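Local coordinates for protein serpin-12 (Manduca sexta, PDB 6CJ7) that probably inhibits serine proteases as a serpin and controls the prophenoloxidase activation system in larval hemolymph, at residues 248-261 and 360-374. Residues are numbered along the deposited sequence; the frame is centred on the assembly and turned at random.
Sequences LLSSLSMEDVASFL and LAILWDNRSSIPLFM
Leu261, Ala258 and Val257 pack round the indole of Trp364 where, in this serpin fold, two short helices cover the antiparallel hairpin of strands 359-365 and 370-377; helix 254-260 crosses strand 360-365 at -70°. The aromatic contact is a CH-pi interaction: Leu261 CD2 sits over one face of the indole, 3.8 Å from the centroid of its five-membered ring, while the backbone of Ser369 and Ile370 lies against the opposite face. With CG anti to the backbone N (chi1 -168°), the indole extends toward helix 254-260. There the small Ala258 lets it come close, CB to Trp364 CZ2 being 3.8 Å, and Val257 CG1 reaches CZ3. A leucine in place of Trp364 would probably leave Leu261 CD2 without its aromatic face and open a gap beside Ala258.

Most of the other contacts join apolar side chains. Leu360 CD1 lies among Leu248, Leu249 and Leu252, three branched side chains that suit a buried site. Val257 CG2 and Ile362 CD1 meet tip to tip. The methionines, long and unbranched, can reach between hairpin and helix 19-31, where Met254 touches Val22 and Met374 touches Phe25: Met254, bent at chi2 and chi3, lays SD 3.9 Å from Pro371 CG, and its CE meets Met374 CE at 3.9 Å.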
ATOM      1  N   LEU A 248     -12.283 -12.757  -7.860  1.00 34.50           N
ATOM      2  CA  LEU A 248     -10.897 -12.726  -8.314  1.00 30.14           C
ATOM      3  C   LEU A 248      -9.951 -12.396  -7.170  1.00 30.22           C
ATOM      4  O   LEU A 248      -8.954 -13.097  -6.950  1.00 32.31           O
ATOM      5  CB  LEU A 248     -10.758 -11.705  -9.446  1.00 31.93           C
ATOM      6  CG  LEU A 248      -9.338 -11.348  -9.871  1.00 35.22           C
ATOM      7  CD1 LEU A 248      -8.648 -12.577 -10.436  1.00 35.12           C
ATOM      8  CD2 LEU A 248      -9.367 -10.218 -10.890  1.00 34.18           C
ATOM      9  N   LEU A 249     -10.253 -11.335  -6.419  1.00 29.01           N
ATOM     10  CA  LEU A 249      -9.324 -10.888  -5.390  1.00 27.83           C
ATOM     11  C   LEU A 249      -9.175 -11.929  -4.286  1.00 29.64           C
ATOM     12  O   LEU A 249      -8.063 -12.169  -3.803  1.00 32.24           O
ATOM     13  CB  LEU A 249      -9.781  -9.547  -4.820  1.00 28.77           C
ATOM     14  CG  LEU A 249      -8.971  -9.052  -3.624  1.00 28.76           C
ATOM     15  CD1 LEU A 249      -7.521  -8.830  -4.027  1.00 22.40           C
ATOM     16  CD2 LEU A 249      -9.575  -7.781  -3.077  1.00 29.89           C
ATOM     17  N   SER A 250     -10.273 -12.578  -3.890  1.00 37.30           N
ATOM     18  CA  SER A 250     -10.201 -13.572  -2.821  1.00 42.67           C
ATOM     19  C   SER A 250      -9.295 -14.742  -3.196  1.00 43.05           C
ATOM     20  O   SER A 250      -8.563 -15.267  -2.346  1.00 46.75           O
ATOM     21  CB  SER A 250     -11.602 -14.076  -2.479  1.00 48.96           C
ATOM     22  OG  SER A 250     -12.363 -13.059  -1.857  1.00 53.34           O
ATOM     23  N   SER A 251      -9.319 -15.157  -4.464  1.00 41.19           N
ATOM     24  CA  SER A 251      -8.596 -16.345  -4.900  1.00 45.80           C
ATOM     25  C   SER A 251      -7.151 -16.068  -5.295  1.00 44.07           C
ATOM     26  O   SER A 251      -6.348 -17.006  -5.344  1.00 50.31           O
ATOM     27  CB  SER A 251      -9.316 -16.994  -6.089  1.00 53.38           C
ATOM     28  OG  SER A 251      -9.133 -16.243  -7.282  1.00 56.58           O
ATOM     29  N   LEU A 252      -6.802 -14.814  -5.568  1.00 34.48           N
ATOM     30  CA  LEU A 252      -5.515 -14.486  -6.173  1.00 33.13           C
ATOM     31  C   LEU A 252      -4.420 -14.429  -5.115  1.00 34.14           C
ATOM     32  O   LEU A 252      -4.453 -13.570  -4.228  1.00 36.90           O
ATOM     33  CB  LEU A 252      -5.618 -13.151  -6.908  1.00 34.14           C
ATOM     34  CG  LEU A 252      -4.377 -12.687  -7.666  1.00 35.98           C
ATOM     35  CD1 LEU A 252      -4.110 -13.599  -8.851  1.00 39.57           C
ATOM     36  CD2 LEU A 252      -4.541 -11.240  -8.119  1.00 34.91           C
ATOM     37  N   SER A 253      -3.436 -15.320  -5.220  1.00 31.26           N
ATOM     38  CA  SER A 253      -2.296 -15.295  -4.316  1.00 28.81           C
ATOM     39  C   SER A 253      -1.181 -14.426  -4.889  1.00 28.21           C
ATOM     40  O   SER A 253      -1.096 -14.196  -6.097  1.00 30.50           O
ATOM     41  CB  SER A 253      -1.774 -16.707  -4.053  1.00 31.23           C
ATOM     42  OG  SER A 253      -1.054 -17.204  -5.164  1.00 33.20           O
ATOM     43  N   MET A 254      -0.319 -13.930  -3.997  1.00 29.47           N
ATOM     44  CA  MET A 254       0.830 -13.162  -4.462  1.00 28.24           C
ATOM     45  C   MET A 254       1.884 -14.053  -5.110  1.00 29.40           C
ATOM     46  O   MET A 254       2.704 -13.554  -5.888  1.00 28.13           O
ATOM     47  CB  MET A 254       1.446 -12.357  -3.314  1.00 29.62           C
ATOM     48  CG  MET A 254       0.591 -11.186  -2.841  1.00 29.05           C
ATOM     49  SD  MET A 254       0.090 -10.052  -4.166  1.00 29.95           S
ATOM     50  CE  MET A 254      -1.649 -10.456  -4.327  1.00 30.64           C
ATOM     51  N   GLU A 255       1.871 -15.356  -4.818  1.00 27.11           N
ATOM     52  CA  GLU A 255       2.697 -16.283  -5.579  1.00 30.63           C
ATOM     53  C   GLU A 255       2.221 -16.360  -7.024  1.00 32.22           C
ATOM     54  O   GLU A 255       3.039 -16.419  -7.949  1.00 32.87           O
ATOM     55  CB  GLU A 255       2.680 -17.664  -4.922  1.00 33.18           C
ATOM     56  CG  GLU A 255       3.393 -17.722  -3.562  1.00 45.58           C
ATOM     57  CD  GLU A 255       2.650 -16.980  -2.452  1.00 52.48           C
ATOM     58  OE1 GLU A 255       1.400 -16.926  -2.486  1.00 51.55           O
ATOM     59  OE2 GLU A 255       3.323 -16.443  -1.546  1.00 53.35           O
ATOM     60  N   ASP A 256       0.899 -16.353  -7.232  1.00 30.25           N
ATOM     61  CA  ASP A 256       0.354 -16.239  -8.583  1.00 30.99           C
ATOM     62  C   ASP A 256       0.826 -14.954  -9.249  1.00 27.17           C
ATOM     63  O   ASP A 256       1.280 -14.964 -10.402  1.00 30.29           O
ATOM     64  CB  ASP A 256      -1.176 -16.266  -8.552  1.00 38.65           C
ATOM     65  CG  ASP A 256      -1.740 -17.618  -8.175  1.00 48.97           C
ATOM     66  OD1 ASP A 256      -1.184 -18.646  -8.618  1.00 48.78           O
ATOM     67  OD2 ASP A 256      -2.755 -17.645  -7.444  1.00 52.74           O
ATOM     68  N   VAL A 257       0.714 -13.833  -8.536  1.00 27.02           N
ATOM     69  CA  VAL A 257       1.101 -12.543  -9.101  1.00 25.31           C
ATOM     70  C   VAL A 257       2.578 -12.545  -9.476  1.00 24.03           C
ATOM     71  O   VAL A 257       2.953 -12.101 -10.569  1.00 27.04           O
ATOM     72  CB  VAL A 257       0.755 -11.405  -8.119  1.00 23.75           C
ATOM     73  CG1 VAL A 257       1.246 -10.068  -8.661  1.00 24.58           C
ATOM     74  CG2 VAL A 257      -0.752 -11.345  -7.902  1.00 25.43           C
ATOM     75  N   ALA A 258       3.438 -13.060  -8.592  1.00 24.09           N
ATOM     76  CA  ALA A 258       4.866 -13.105  -8.905  1.00 24.69           C
ATOM     77  C   ALA A 258       5.130 -13.880 -10.192  1.00 27.10           C
ATOM     78  O   ALA A 258       5.986 -13.487 -10.993  1.00 30.79           O
ATOM     79  CB  ALA A 258       5.645 -13.717  -7.740  1.00 27.44           C
ATOM     80  N   SER A 259       4.387 -14.970 -10.422  1.00 27.39           N
ATOM     81  CA  SER A 259       4.552 -15.754 -11.644  1.00 28.05           C
ATOM     82  C   SER A 259       4.174 -14.975 -12.898  1.00 29.45           C
ATOM     83  O   SER A 259       4.650 -15.316 -13.988  1.00 28.94           O
ATOM     84  CB  SER A 259       3.714 -17.033 -11.581  1.00 33.87           C
ATOM     85  OG  SER A 259       2.367 -16.784 -11.963  1.00 38.34           O
ATOM     86  N   PHE A 260       3.325 -13.947 -12.776  1.00 28.82           N
ATOM     87  CA  PHE A 260       2.925 -13.179 -13.951  1.00 30.00           C
ATOM     88  C   PHE A 260       4.112 -12.460 -14.582  1.00 30.64           C
ATOM     89  O   PHE A 260       4.091 -12.168 -15.782  1.00 30.02           O
ATOM     90  CB  PHE A 260       1.833 -12.173 -13.574  1.00 25.43           C
ATOM     91  CG  PHE A 260       0.542 -12.808 -13.126  1.00 28.68           C
ATOM     92  CD1 PHE A 260       0.212 -14.104 -13.496  1.00 29.97           C
ATOM     93  CD2 PHE A 260      -0.343 -12.102 -12.333  1.00 28.24           C
ATOM     94  CE1 PHE A 260      -0.985 -14.680 -13.075  1.00 30.87           C
ATOM     95  CE2 PHE A 260      -1.535 -12.670 -11.899  1.00 26.55           C
ATOM     96  CZ  PHE A 260      -1.856 -13.955 -12.278  1.00 29.45           C
ATOM     97  N   LEU A 261       5.154 -12.169 -13.797  1.00 30.85           N
ATOM     98  CA  LEU A 261       6.356 -11.553 -14.347  1.00 32.93           C
ATOM     99  C   LEU A 261       7.137 -12.503 -15.249  1.00 34.74           C
ATOM    100  O   LEU A 261       8.056 -12.058 -15.947  1.00 33.77           O
ATOM    101  CB  LEU A 261       7.254 -11.044 -13.213  1.00 29.62           C
ATOM    102  CG  LEU A 261       6.817  -9.816 -12.400  1.00 32.96           C
ATOM    103  CD1 LEU A 261       6.230  -8.735 -13.290  1.00 39.72           C
ATOM    104  CD2 LEU A 261       5.829 -10.179 -11.290  1.00 33.04           C
ATOM    105  N   LEU A 360      -8.515  -5.188 -10.927  1.00 19.90           N
ATOM    106  CA  LEU A 360      -7.511  -5.091  -9.876  1.00 19.08           C
ATOM    107  C   LEU A 360      -6.223  -4.538 -10.467  1.00 21.72           C
ATOM    108  O   LEU A 360      -5.814  -4.938 -11.561  1.00 22.51           O
ATOM    109  CB  LEU A 360      -7.201  -6.459  -9.277  1.00 22.33           C
ATOM    110  CG  LEU A 360      -8.283  -7.216  -8.535  1.00 25.02           C
ATOM    111  CD1 LEU A 360      -7.629  -8.452  -7.928  1.00 30.93           C
ATOM    112  CD2 LEU A 360      -8.903  -6.330  -7.447  1.00 28.15           C
ATOM    113  N   ALA A 361      -5.575  -3.631  -9.745  1.00 20.84           N
ATOM    114  CA  ALA A 361      -4.264  -3.143 -10.147  1.00 20.46           C
ATOM    115  C   ALA A 361      -3.297  -3.329  -8.991  1.00 18.18           C
ATOM    116  O   ALA A 361      -3.615  -2.998  -7.848  1.00 19.73           O
ATOM    117  CB  ALA A 361      -4.320  -1.669 -10.569  1.00 22.31           C
ATOM    118  N   ILE A 362      -2.106  -3.842  -9.292  1.00 17.32           N
ATOM    119  CA  ILE A 362      -1.096  -4.115  -8.278  1.00 18.61           C
ATOM    120  C   ILE A 362       0.180  -3.432  -8.726  1.00 18.82           C
ATOM    121  O   ILE A 362       0.642  -3.661  -9.846  1.00 20.18           O
ATOM    122  CB  ILE A 362      -0.870  -5.622  -8.086  1.00 18.57           C
ATOM    123  CG1 ILE A 362      -2.159  -6.282  -7.590  1.00 21.79           C
ATOM    124  CG2 ILE A 362       0.276  -5.880  -7.092  1.00 18.85           C
ATOM    125  CD1 ILE A 362      -2.081  -7.783  -7.476  1.00 26.25           C
ATOM    126  N   LEU A 363       0.723  -2.562  -7.881  1.00 15.85           N
ATOM    127  CA  LEU A 363       2.029  -1.979  -8.142  1.00 16.22           C
ATOM    128  C   LEU A 363       3.080  -2.899  -7.543  1.00 18.03           C
ATOM    129  O   LEU A 363       3.073  -3.150  -6.333  1.00 19.54           O
ATOM    130  CB  LEU A 363       2.135  -0.568  -7.568  1.00 17.33           C
ATOM    131  CG  LEU A 363       3.504   0.062  -7.863  1.00 24.01           C
ATOM    132  CD1 LEU A 363       3.608   0.448  -9.348  1.00 23.20           C
ATOM    133  CD2 LEU A 363       3.754   1.261  -6.944  1.00 28.66           C
ATOM    134  N   TRP A 364       3.967  -3.414  -8.394  1.00 16.21           N
ATOM    135  CA  TRP A 364       4.906  -4.460  -8.023  1.00 17.61           C
ATOM    136  C   TRP A 364       6.317  -3.890  -8.035  1.00 17.28           C
ATOM    137  O   TRP A 364       6.706  -3.212  -8.995  1.00 18.36           O
ATOM    138  CB  TRP A 364       4.783  -5.633  -9.006  1.00 19.43           C
ATOM    139  CG  TRP A 364       5.483  -6.893  -8.601  1.00 21.94           C
ATOM    140  CD1 TRP A 364       6.695  -7.361  -9.057  1.00 19.39           C
ATOM    141  CD2 TRP A 364       4.993  -7.876  -7.690  1.00 19.51           C
ATOM    142  NE1 TRP A 364       6.987  -8.567  -8.465  1.00 24.63           N
ATOM    143  CE2 TRP A 364       5.957  -8.904  -7.620  1.00 21.58           C
ATOM    144  CE3 TRP A 364       3.830  -7.983  -6.913  1.00 19.88           C
ATOM    145  CZ2 TRP A 364       5.790 -10.029  -6.805  1.00 20.23           C
ATOM    146  CZ3 TRP A 364       3.672  -9.104  -6.108  1.00 20.97           C
ATOM    147  CH2 TRP A 364       4.636 -10.102  -6.061  1.00 21.39           C
ATOM    148  N   ASP A 365       7.065  -4.145  -6.963  1.00 17.10           N
ATOM    149  CA  ASP A 365       8.499  -3.861  -6.929  1.00 16.94           C
ATOM    150  C   ASP A 365       9.220  -5.035  -7.586  1.00 19.23           C
ATOM    151  O   ASP A 365       9.203  -6.156  -7.065  1.00 20.17           O
ATOM    152  CB  ASP A 365       8.951  -3.623  -5.487  1.00 17.38           C
ATOM    153  CG  ASP A 365      10.388  -3.113  -5.398  1.00 19.78           C
ATOM    154  OD1 ASP A 365      11.298  -3.713  -6.032  1.00 19.88           O
ATOM    155  OD2 ASP A 365      10.619  -2.097  -4.704  1.00 22.15           O
ATOM    156  N   ASN A 366       9.787  -4.803  -8.781  1.00 18.90           N
ATOM    157  CA  ASN A 366      10.366  -5.885  -9.572  1.00 20.65           C
ATOM    158  C   ASN A 366      11.675  -6.406  -9.004  1.00 23.16           C
ATOM    159  O   ASN A 366      12.131  -7.488  -9.407  1.00 28.53           O
ATOM    160  CB  ASN A 366      10.610  -5.412 -11.001  1.00 19.95           C
ATOM    161  CG  ASN A 366       9.329  -5.164 -11.747  1.00 23.09           C
ATOM    162  OD1 ASN A 366       8.304  -5.765 -11.431  1.00 25.89           O
ATOM    163  ND2 ASN A 366       9.371  -4.285 -12.741  1.00 23.05           N
ATOM    164  N   ARG A 367      12.329  -5.638  -8.142  1.00 21.75           N
ATOM    165  CA  ARG A 367      13.594  -6.093  -7.582  1.00 23.52           C
ATOM    166  C   ARG A 367      13.376  -6.859  -6.284  1.00 25.66           C
ATOM    167  O   ARG A 367      14.056  -7.857  -6.024  1.00 25.42           O
ATOM    168  CB  ARG A 367      14.535  -4.907  -7.336  1.00 26.00           C
ATOM    169  CG  ARG A 367      15.862  -5.311  -6.628  1.00 29.57           C
ATOM    170  CD  ARG A 367      16.922  -5.573  -7.614  1.00 29.72           C
ATOM    171  NE  ARG A 367      18.213  -6.024  -7.048  1.00 24.91           N
ATOM    172  CZ  ARG A 367      19.364  -5.390  -7.227  1.00 35.75           C
ATOM    173  NH1 ARG A 367      19.401  -4.259  -7.928  1.00 41.11           N
ATOM    174  NH2 ARG A 367      20.474  -5.886  -6.706  1.00 32.72           N
ATOM    175  N   SER A 368      12.424  -6.419  -5.469  1.00 18.91           N
ATOM    176  CA  SER A 368      12.163  -7.064  -4.185  1.00 21.29           C
ATOM    177  C   SER A 368      10.999  -8.049  -4.227  1.00 21.46           C
ATOM    178  O   SER A 368      10.790  -8.776  -3.248  1.00 22.99           O
ATOM    179  CB  SER A 368      11.909  -6.004  -3.107  1.00 21.99           C
ATOM    180  OG  SER A 368      13.121  -5.338  -2.778  1.00 24.51           O
ATOM    181  N   SER A 369      10.245  -8.087  -5.331  1.00 21.30           N
ATOM    182  CA  SER A 369       9.161  -9.049  -5.537  1.00 22.04           C
ATOM    183  C   SER A 369       8.095  -8.939  -4.454  1.00 19.38           C
ATOM    184  O   SER A 369       7.713  -9.933  -3.831  1.00 22.95           O
ATOM    185  CB  SER A 369       9.694 -10.479  -5.613  1.00 23.22           C
ATOM    186  OG  SER A 369      10.571 -10.628  -6.716  1.00 26.84           O
ATOM    187  N   ILE A 370       7.600  -7.720  -4.252  1.00 19.02           N
ATOM    188  CA  ILE A 370       6.533  -7.466  -3.277  1.00 19.57           C
ATOM    189  C   ILE A 370       5.515  -6.510  -3.876  1.00 20.91           C
ATOM    190  O   ILE A 370       5.826  -5.685  -4.746  1.00 20.63           O
ATOM    191  CB  ILE A 370       7.077  -6.877  -1.959  1.00 22.18           C
ATOM    192  CG1 ILE A 370       7.867  -5.596  -2.209  1.00 23.34           C
ATOM    193  CG2 ILE A 370       7.917  -7.891  -1.195  1.00 23.88           C
ATOM    194  CD1 ILE A 370       8.036  -4.766  -0.946  1.00 24.94           C
ATOM    195  N   PRO A 371       4.260  -6.618  -3.429  1.00 20.13           N
ATOM    196  CA  PRO A 371       3.220  -5.662  -3.840  1.00 19.02           C
ATOM    197  C   PRO A 371       3.271  -4.403  -2.990  1.00 20.85           C
ATOM    198  O   PRO A 371       2.950  -4.420  -1.795  1.00 23.87           O
ATOM    199  CB  PRO A 371       1.922  -6.453  -3.620  1.00 17.88           C
ATOM    200  CG  PRO A 371       2.259  -7.364  -2.461  1.00 20.20           C
ATOM    201  CD  PRO A 371       3.708  -7.751  -2.667  1.00 21.27           C
ATOM    202  N   LEU A 372       3.675  -3.300  -3.607  1.00 16.64           N
ATOM    203  CA  LEU A 372       3.733  -2.011  -2.933  1.00 17.54           C
ATOM    204  C   LEU A 372       2.369  -1.355  -2.828  1.00 20.35           C
ATOM    205  O   LEU A 372       2.168  -0.533  -1.937  1.00 20.34           O
ATOM    206  CB  LEU A 372       4.668  -1.054  -3.672  1.00 18.14           C
ATOM    207  CG  LEU A 372       6.133  -1.494  -3.718  1.00 19.23           C
ATOM    208  CD1 LEU A 372       6.949  -0.503  -4.539  1.00 22.65           C
ATOM    209  CD2 LEU A 372       6.680  -1.584  -2.306  1.00 22.10           C
ATOM    210  N   PHE A 373       1.456  -1.661  -3.745  1.00 18.89           N
ATOM    211  CA  PHE A 373       0.133  -1.053  -3.766  1.00 19.19           C
ATOM    212  C   PHE A 373      -0.832  -2.093  -4.310  1.00 16.58           C
ATOM    213  O   PHE A 373      -0.502  -2.817  -5.262  1.00 19.07           O
ATOM    214  CB  PHE A 373       0.149   0.203  -4.666  1.00 18.72           C
ATOM    215  CG  PHE A 373      -0.766   1.300  -4.260  1.00 29.70           C
ATOM    216  CD1 PHE A 373      -2.098   1.283  -4.644  1.00 36.32           C
ATOM    217  CD2 PHE A 373      -0.281   2.414  -3.601  1.00 22.91           C
ATOM    218  CE1 PHE A 373      -2.949   2.331  -4.302  1.00 36.79           C
ATOM    219  CE2 PHE A 373      -1.105   3.452  -3.263  1.00 35.37           C
ATOM    220  CZ  PHE A 373      -2.451   3.416  -3.611  1.00 37.36           C
ATOM    221  N   MET A 374      -2.015  -2.178  -3.701  1.00 19.17           N
ATOM    222  CA  MET A 374      -3.112  -2.977  -4.238  1.00 19.61           C
ATOM    223  C   MET A 374      -4.328  -2.077  -4.378  1.00 19.51           C
ATOM    224  O   MET A 374      -4.632  -1.295  -3.473  1.00 19.45           O
ATOM    225  CB  MET A 374      -3.439  -4.188  -3.355  1.00 19.16           C
ATOM    226  CG  MET A 374      -2.314  -5.201  -3.291  1.00 22.65           C
ATOM    227  SD  MET A 374      -2.752  -6.623  -2.289  1.00 26.53           S
ATOM    228  CE  MET A 374      -3.941  -7.449  -3.353  1.00 32.94           C
TER